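Long-range contacts in Methylcobalamin\: coenzyme M methyltransferase (Methanosarcina mazei, PDB 4AY7), which transfers the methyl group of a methylated corrinoid to coenzyme M, using a zinc ion, in the methane-forming metabolism of this archaeon: residues A68-E76 with L333-R343; L115-L125 with Q183-I194. One frame throughout, in Å; residues are numbered along the deposited sequence.

Both contacts belong to the TIM-barrel chain of the uroporphyrinogen decarboxylase family, yet they lie on opposite sides of its centre, with about 37 Å between their own centres and about 22 Å between their nearest atoms. They share no helix or strand: 68-76 and 333-343 bring an early turn against the last helix, and contact 2 is nested in the chain between them, setting the loop 115-125 on helix 178-202. Each is partly buried. Their chemistry differs: contact 1 adds a salt bridge made through two hydrogen bonds to its apolar centre, while contact 2 rests mainly on methyl groups, with the Q183 and E190 side chains laid against them and without hydrogen bonds between its segments.

Contact 1. Residues A68-E76 with L333-R343; sequences ANHELSGLE and LENVKALVAAR
Charge joins E76 to R343 at one end of this contact. Coming from the opposite direction, the guanidinium grips the carboxylate end-on: R343 NH1 donates to E76 OE1 at 2.8 Å and R343 NH2 to E76 OE2, also at 2.8 Å. The two planes are turned 50° apart; OE1 is met on its syn side, OE2 from above the carboxylate plane. Bends at chi2 and chi3 fold the arginine chain back to reach this acid. E76 OE1 also accepts from V33 N, and R343 NH1 donates to V31 O.

The apolar contacts centre on V336. Its CG1, anti to the backbone N (chi1 180°), lies 3.7 Å from S73 CB and 3.8 Å from L75 CG, and the leucine crosses the valine at about a right angle. L75 CD2 lies 4.0 Å from V340 CG2, and L72 CB 4.1 Å from L333 CD2. Against the carbonyl oxygens, V340 CG2 sits 3.6 Å from G74 O, and the aliphatic chain of K337 runs by L72 O and S73 O.

Within 68-76, L75 N donates to S73 OG in an ST turn, and H70 ND1 donates to L75 O at 2.8 Å, with the oxygen in the plane of the histidine ring. G74, with positive phi, is the first residue to leave helical backbone angles.

The turn leads from helix 59-71 toward strand 78-80, the first strand of the parallel TIM-barrel sheet, while L339 and R343 touch strand 320-323, the last of it. Helix 42-48 covers L72 and L333 through L44; helix 303-315 packs on N335, A338 and A342.

Contact 2. Residues L115-L125 with Q183-I194; sequences LEGAAVPADLL and QALDIATEASII
A row of apolar side chains from the loop between strand 105-108 and helix 130-144 rests on one side of helix 178-202, at the periphery of the barrel and away from the zinc and coenzyme M sites. V120 meets the most partners. Its CG2 lies 3.8 Å from I187 CG2 and 4.0 Å from A191 CB, while CG1 slides past I194 to within 3.9 Å of I194 CD1. The extended E190 chain crosses the valine on a slant, bringing OE2 3.3 Å from V120 CG2.

Towards the start of the helix segment, L115 CD1 sits 3.7 Å from Q183 CB and touches A184. I187 turns CG1 beside its backbone N (chi1 -63°), which carries CD1 to A118, 3.9 Å from its CB, and leaves CG2 for V120. Cut back to an alanine, I187 would lose CD1 and CG2, which would probably leave a gap under A118 CB and take one of the methyl partners from V120 CG2.

Two beta turns shape the loop: a type II turn over L115-A118 and a type I turn over P121-L124, with V120 dipping to the helix between them. Helix 178-202 is the last of three helices between the adjacent parallel strands 150-155 and 206-210, in a beta-alpha-beta crossover of the TIM barrel.

Beyond the second turn, L124 CD2 reaches A191 CB and I194 CG2, and L125 CD2 comes 3.8 Å from that same I194 methyl. L87 of helix 86-90 touches both L124 and S192; on another flank, helix 221-238 packs against L185 and T189 through R231, which salt-bridges D186.

Contact 1. Residues A68-E76 with L333-R343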
# COMPACT_ATOMS: atom_id res chain seq x y z
N ALA A 68 -11.98 -5.38 -11.74
CA ALA A 68 -12.89 -6.44 -11.36
C ALA A 68 -13.18 -6.38 -9.87
O ALA A 68 -14.34 -6.63 -9.50
CB ALA A 68 -12.36 -7.83 -11.80
N ASN A 69 -12.18 -6.02 -9.04
CA ASN A 69 -12.39 -5.87 -7.60
C ASN A 69 -12.79 -4.42 -7.25
O ASN A 69 -12.45 -3.90 -6.14
CB ASN A 69 -11.16 -6.31 -6.75
CG ASN A 69 -11.55 -6.62 -5.29
OD1 ASN A 69 -12.71 -6.36 -4.91
ND2 ASN A 69 -10.65 -7.21 -4.50
N HIS A 70 -13.41 -3.78 -8.24
CA HIS A 70 -14.10 -2.53 -8.09
C HIS A 70 -15.52 -2.74 -8.56
O HIS A 70 -16.49 -2.47 -7.84
CB HIS A 70 -13.41 -1.42 -8.89
CG HIS A 70 -14.24 -0.20 -9.06
ND1 HIS A 70 -14.71 0.49 -8.00
CD2 HIS A 70 -14.73 0.42 -10.19
CE1 HIS A 70 -15.48 1.52 -8.44
NE2 HIS A 70 -15.49 1.48 -9.78
N GLU A 71 -15.64 -3.22 -9.77
CA GLU A 71 -16.94 -3.38 -10.39
C GLU A 71 -17.78 -4.55 -9.80
O GLU A 71 -18.97 -4.40 -9.63
CB GLU A 71 -16.79 -3.37 -11.93
CG GLU A 71 -16.36 -1.96 -12.38
CD GLU A 71 -16.22 -1.73 -13.90
OE1 GLU A 71 -16.58 -2.64 -14.69
OE2 GLU A 71 -15.75 -0.62 -14.30
N LEU A 72 -17.15 -5.65 -9.40
CA LEU A 72 -17.85 -6.76 -8.77
C LEU A 72 -17.93 -6.68 -7.23
O LEU A 72 -18.85 -7.27 -6.61
CB LEU A 72 -17.24 -8.09 -9.23
CG LEU A 72 -17.53 -8.41 -10.69
CD1 LEU A 72 -16.66 -9.54 -11.20
CD2 LEU A 72 -19.02 -8.74 -10.84
N SER A 73 -17.00 -5.97 -6.57
CA SER A 73 -16.96 -6.00 -5.11
C SER A 73 -17.65 -4.79 -4.45
O SER A 73 -18.09 -4.90 -3.32
CB SER A 73 -15.54 -6.04 -4.59
OG SER A 73 -14.87 -4.83 -4.99
N GLY A 74 -17.67 -3.67 -5.15
CA GLY A 74 -18.16 -2.44 -4.69
C GLY A 74 -17.15 -1.63 -3.87
O GLY A 74 -17.54 -0.58 -3.33
N LEU A 75 -15.89 -2.04 -3.81
CA LEU A 75 -14.83 -1.20 -3.20
C LEU A 75 -14.79 0.08 -4.00
O LEU A 75 -14.92 0.06 -5.24
CB LEU A 75 -13.50 -1.87 -3.14
CG LEU A 75 -13.41 -3.14 -2.29
CD1 LEU A 75 -12.01 -3.68 -2.46
CD2 LEU A 75 -13.78 -2.84 -0.82
N GLU A 76 -14.66 1.18 -3.26
CA GLU A 76 -14.83 2.50 -3.83
C GLU A 76 -13.54 3.13 -4.28
O GLU A 76 -13.41 4.33 -4.26
CB GLU A 76 -15.57 3.35 -2.80
CG GLU A 76 -16.99 2.80 -2.61
CD GLU A 76 -17.82 3.50 -1.52
OE1 GLU A 76 -17.28 4.10 -0.55
OE2 GLU A 76 -19.07 3.49 -1.69
N LEU A 333 -15.00 -13.48 -3.06
CA LEU A 333 -15.64 -12.23 -3.44
C LEU A 333 -16.71 -11.76 -2.41
O LEU A 333 -16.77 -10.56 -2.05
CB LEU A 333 -16.26 -12.35 -4.84
CG LEU A 333 -16.99 -11.12 -5.40
CD1 LEU A 333 -15.98 -10.00 -5.47
CD2 LEU A 333 -17.59 -11.39 -6.79
N GLU A 334 -17.55 -12.67 -1.95
CA GLU A 334 -18.64 -12.30 -1.08
C GLU A 334 -18.06 -11.72 0.23
O GLU A 334 -18.72 -10.95 0.92
CB GLU A 334 -19.56 -13.50 -0.79
CG GLU A 334 -18.84 -14.67 -0.11
CD GLU A 334 -19.75 -15.67 0.62
OE1 GLU A 334 -20.86 -15.95 0.14
OE2 GLU A 334 -19.31 -16.16 1.71
N ASN A 335 -16.88 -12.13 0.62
CA ASN A 335 -16.27 -11.64 1.87
C ASN A 335 -15.80 -10.18 1.66
O ASN A 335 -15.98 -9.34 2.55
CB ASN A 335 -15.13 -12.54 2.33
CG ASN A 335 -15.64 -13.86 2.87
OD1 ASN A 335 -16.82 -14.15 2.72
ND2 ASN A 335 -14.79 -14.65 3.51
N VAL A 336 -15.32 -9.87 0.48
CA VAL A 336 -14.97 -8.44 0.19
C VAL A 336 -16.23 -7.56 0.15
O VAL A 336 -16.29 -6.43 0.73
CB VAL A 336 -14.24 -8.29 -1.17
CG1 VAL A 336 -13.93 -6.79 -1.39
CG2 VAL A 336 -12.97 -9.16 -1.23
N LYS A 337 -17.29 -8.09 -0.45
CA LYS A 337 -18.55 -7.40 -0.53
C LYS A 337 -19.21 -7.15 0.85
O LYS A 337 -19.99 -6.22 1.02
CB LYS A 337 -19.55 -8.19 -1.39
CG LYS A 337 -19.20 -8.20 -2.86
CD LYS A 337 -20.21 -8.91 -3.71
CE LYS A 337 -21.38 -7.99 -3.93
NZ LYS A 337 -22.25 -8.79 -4.84
N ALA A 338 -18.88 -8.01 1.81
CA ALA A 338 -19.37 -7.89 3.17
C ALA A 338 -18.80 -6.63 3.79
O ALA A 338 -19.45 -6.04 4.61
CB ALA A 338 -19.04 -9.11 4.02
N LEU A 339 -17.60 -6.19 3.43
CA LEU A 339 -17.13 -4.87 3.90
C LEU A 339 -17.98 -3.68 3.53
O LEU A 339 -18.27 -2.79 4.34
CB LEU A 339 -15.72 -4.54 3.35
CG LEU A 339 -14.50 -5.06 4.07
CD1 LEU A 339 -13.20 -4.54 3.38
CD2 LEU A 339 -14.59 -4.75 5.56
N VAL A 340 -18.33 -3.64 2.28
CA VAL A 340 -19.11 -2.61 1.69
C VAL A 340 -20.49 -2.64 2.29
O VAL A 340 -21.02 -1.57 2.71
CB VAL A 340 -19.21 -2.78 0.15
CG1 VAL A 340 -20.14 -1.70 -0.39
CG2 VAL A 340 -17.80 -2.77 -0.47
N ALA A 341 -21.06 -3.85 2.43
CA ALA A 341 -22.38 -3.98 3.06
C ALA A 341 -22.38 -3.44 4.53
O ALA A 341 -23.26 -2.72 4.89
CB ALA A 341 -22.89 -5.44 3.00
N ALA A 342 -21.36 -3.75 5.31
CA ALA A 342 -21.26 -3.21 6.66
C ALA A 342 -21.27 -1.67 6.68
O ALA A 342 -21.84 -1.01 7.57
CB ALA A 342 -20.01 -3.78 7.33
N ARG A 343 -20.61 -1.08 5.71
CA ARG A 343 -20.54 0.37 5.66
C ARG A 343 -21.95 0.87 5.36
O ARG A 343 -22.44 1.77 5.99
CB ARG A 343 -19.55 0.85 4.61
CG ARG A 343 -19.16 2.33 4.67
CD ARG A 343 -20.18 3.30 4.15
NE ARG A 343 -20.63 2.93 2.80
CZ ARG A 343 -20.12 3.41 1.70
NH1 ARG A 343 -19.04 4.14 1.69
NH2 ARG A 343 -20.63 3.04 0.56

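Contact 2. Residues L115-L125 with Q183-I194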
# COMPACT_ATOMS: atom_id res chain seq x y z
N LEU A 115 28.05 -0.32 -2.05
CA LEU A 115 27.18 0.48 -2.88
C LEU A 115 27.88 1.13 -4.05
O LEU A 115 27.45 2.18 -4.54
CB LEU A 115 26.43 1.53 -2.00
CG LEU A 115 25.47 0.99 -0.95
CD1 LEU A 115 24.98 2.07 0.09
CD2 LEU A 115 24.23 0.43 -1.61
N GLU A 116 28.95 0.50 -4.52
CA GLU A 116 29.72 1.08 -5.58
C GLU A 116 28.95 1.11 -6.86
O GLU A 116 28.51 0.10 -7.36
CB GLU A 116 31.05 0.33 -5.76
CG GLU A 116 32.00 0.54 -4.59
CD GLU A 116 32.22 2.01 -4.25
OE1 GLU A 116 32.32 2.88 -5.19
OE2 GLU A 116 32.29 2.33 -3.06
N GLY A 117 28.78 2.29 -7.39
CA GLY A 117 28.03 2.43 -8.63
C GLY A 117 26.55 2.58 -8.40
O GLY A 117 25.85 2.79 -9.36
N ALA A 118 26.04 2.43 -7.16
CA ALA A 118 24.57 2.47 -6.90
C ALA A 118 24.05 3.85 -7.09
O ALA A 118 24.62 4.78 -6.49
CB ALA A 118 24.27 2.01 -5.50
N ALA A 119 23.04 4.02 -7.91
CA ALA A 119 22.48 5.34 -8.17
C ALA A 119 21.05 5.12 -8.64
O ALA A 119 20.67 4.04 -9.01
CB ALA A 119 23.30 6.08 -9.25
N VAL A 120 20.28 6.15 -8.74
CA VAL A 120 19.05 5.99 -9.45
C VAL A 120 19.34 6.16 -10.93
O VAL A 120 19.75 7.22 -11.33
CB VAL A 120 18.07 7.04 -9.01
CG1 VAL A 120 16.75 6.83 -9.73
CG2 VAL A 120 17.88 6.96 -7.50
N PRO A 121 19.05 5.15 -11.73
CA PRO A 121 19.27 5.25 -13.17
C PRO A 121 18.47 6.36 -13.86
O PRO A 121 17.36 6.66 -13.45
CB PRO A 121 18.95 3.83 -13.70
CG PRO A 121 18.28 3.08 -12.57
CD PRO A 121 18.20 4.00 -11.38
N ALA A 122 19.09 7.06 -14.82
CA ALA A 122 18.50 8.22 -15.41
C ALA A 122 17.23 7.83 -16.11
O ALA A 122 16.29 8.65 -16.23
CB ALA A 122 19.44 8.91 -16.38
N ASP A 123 17.12 6.58 -16.51
CA ASP A 123 15.96 6.15 -17.22
C ASP A 123 15.07 5.18 -16.43
O ASP A 123 14.41 4.31 -17.03
CB ASP A 123 16.38 5.50 -18.53
CG ASP A 123 17.19 4.23 -18.31
OD1 ASP A 123 17.73 4.01 -17.18
OD2 ASP A 123 17.31 3.43 -19.25
N LEU A 124 15.11 5.34 -15.11
CA LEU A 124 14.34 4.51 -14.17
C LEU A 124 12.94 4.20 -14.72
O LEU A 124 12.50 3.06 -14.73
CB LEU A 124 14.16 5.25 -12.86
CG LEU A 124 13.44 4.43 -11.77
CD1 LEU A 124 14.22 3.19 -11.44
CD2 LEU A 124 13.24 5.32 -10.55
N LEU A 125 12.24 5.22 -15.21
CA LEU A 125 10.82 5.03 -15.57
C LEU A 125 10.55 4.15 -16.79
O LEU A 125 9.43 3.70 -17.04
CB LEU A 125 10.15 6.40 -15.68
CG LEU A 125 10.00 7.25 -14.38
CD1 LEU A 125 9.25 8.54 -14.74
CD2 LEU A 125 9.30 6.57 -13.14
N GLN A 183 23.24 5.91 2.95
CA GLN A 183 23.36 6.05 1.49
C GLN A 183 22.28 5.26 0.77
O GLN A 183 21.67 5.77 -0.16
CB GLN A 183 24.72 5.60 1.02
CG GLN A 183 24.96 6.04 -0.39
CD GLN A 183 26.32 5.61 -0.88
OE1 GLN A 183 27.22 5.18 -0.09
NE2 GLN A 183 26.52 5.78 -2.18
N ALA A 184 22.03 4.03 1.22
CA ALA A 184 20.97 3.22 0.60
C ALA A 184 19.57 3.80 0.74
O ALA A 184 18.75 3.82 -0.22
CB ALA A 184 21.01 1.80 1.16
N LEU A 185 19.25 4.23 1.95
CA LEU A 185 18.00 4.91 2.23
C LEU A 185 17.84 6.12 1.36
O LEU A 185 16.80 6.30 0.77
CB LEU A 185 17.95 5.29 3.70
CG LEU A 185 17.76 4.08 4.62
CD1 LEU A 185 17.99 4.46 6.09
CD2 LEU A 185 16.34 3.56 4.47
N ASP A 186 18.90 6.90 1.15
CA ASP A 186 18.79 8.06 0.30
C ASP A 186 18.54 7.74 -1.16
O ASP A 186 17.71 8.39 -1.79
CB ASP A 186 20.04 8.99 0.46
CG ASP A 186 20.05 9.72 1.86
OD1 ASP A 186 19.01 9.69 2.58
OD2 ASP A 186 21.12 10.24 2.24
N ILE A 187 19.25 6.75 -1.71
CA ILE A 187 18.99 6.34 -3.09
C ILE A 187 17.57 5.76 -3.20
O ILE A 187 16.84 6.12 -4.15
CB ILE A 187 19.98 5.26 -3.55
CG1 ILE A 187 21.43 5.82 -3.56
CG2 ILE A 187 19.60 4.73 -4.92
CD1 ILE A 187 22.51 4.77 -3.43
N ALA A 188 17.19 4.87 -2.26
CA ALA A 188 15.84 4.29 -2.24
C ALA A 188 14.78 5.39 -2.18
O ALA A 188 13.80 5.28 -2.92
CB ALA A 188 15.63 3.32 -1.05
N THR A 189 14.98 6.48 -1.39
CA THR A 189 13.95 7.50 -1.24
C THR A 189 13.80 8.30 -2.53
O THR A 189 12.68 8.56 -2.97
CB THR A 189 14.21 8.39 -0.01
OG1 THR A 189 14.27 7.51 1.10
CG2 THR A 189 13.14 9.48 0.24
N GLU A 190 14.94 8.58 -3.17
CA GLU A 190 14.95 9.31 -4.39
C GLU A 190 14.17 8.54 -5.47
O GLU A 190 13.39 9.10 -6.20
CB GLU A 190 16.40 9.54 -4.81
CG GLU A 190 16.63 10.21 -6.14
CD GLU A 190 18.15 10.38 -6.45
OE1 GLU A 190 18.93 10.73 -5.50
OE2 GLU A 190 18.57 10.18 -7.64
N ALA A 191 14.50 7.27 -5.61
CA ALA A 191 13.85 6.41 -6.62
C ALA A 191 12.36 6.36 -6.31
O ALA A 191 11.52 6.39 -7.21
CB ALA A 191 14.46 4.97 -6.64
N SER A 192 12.03 6.22 -5.05
CA SER A 192 10.60 6.10 -4.61
C SER A 192 9.78 7.31 -5.02
O SER A 192 8.68 7.19 -5.54
CB SER A 192 10.54 5.85 -3.08
OG SER A 192 10.93 4.49 -2.82
N ILE A 193 10.36 8.49 -4.84
CA ILE A 193 9.63 9.73 -5.12
C ILE A 193 9.42 9.84 -6.63
O ILE A 193 8.31 10.19 -7.11
CB ILE A 193 10.45 10.92 -4.60
CG1 ILE A 193 10.41 10.90 -3.10
CG2 ILE A 193 9.99 12.21 -5.24
CD1 ILE A 193 11.42 11.82 -2.48
N ILE A 194 10.46 9.51 -7.38
CA ILE A 194 10.38 9.56 -8.85
C ILE A 194 9.23 8.66 -9.37
O ILE A 194 8.46 9.06 -10.23
CB ILE A 194 11.70 9.17 -9.53
CG1 ILE A 194 12.79 10.25 -9.29
CG2 ILE A 194 11.47 8.92 -11.05
CD1 ILE A 194 14.24 9.84 -9.51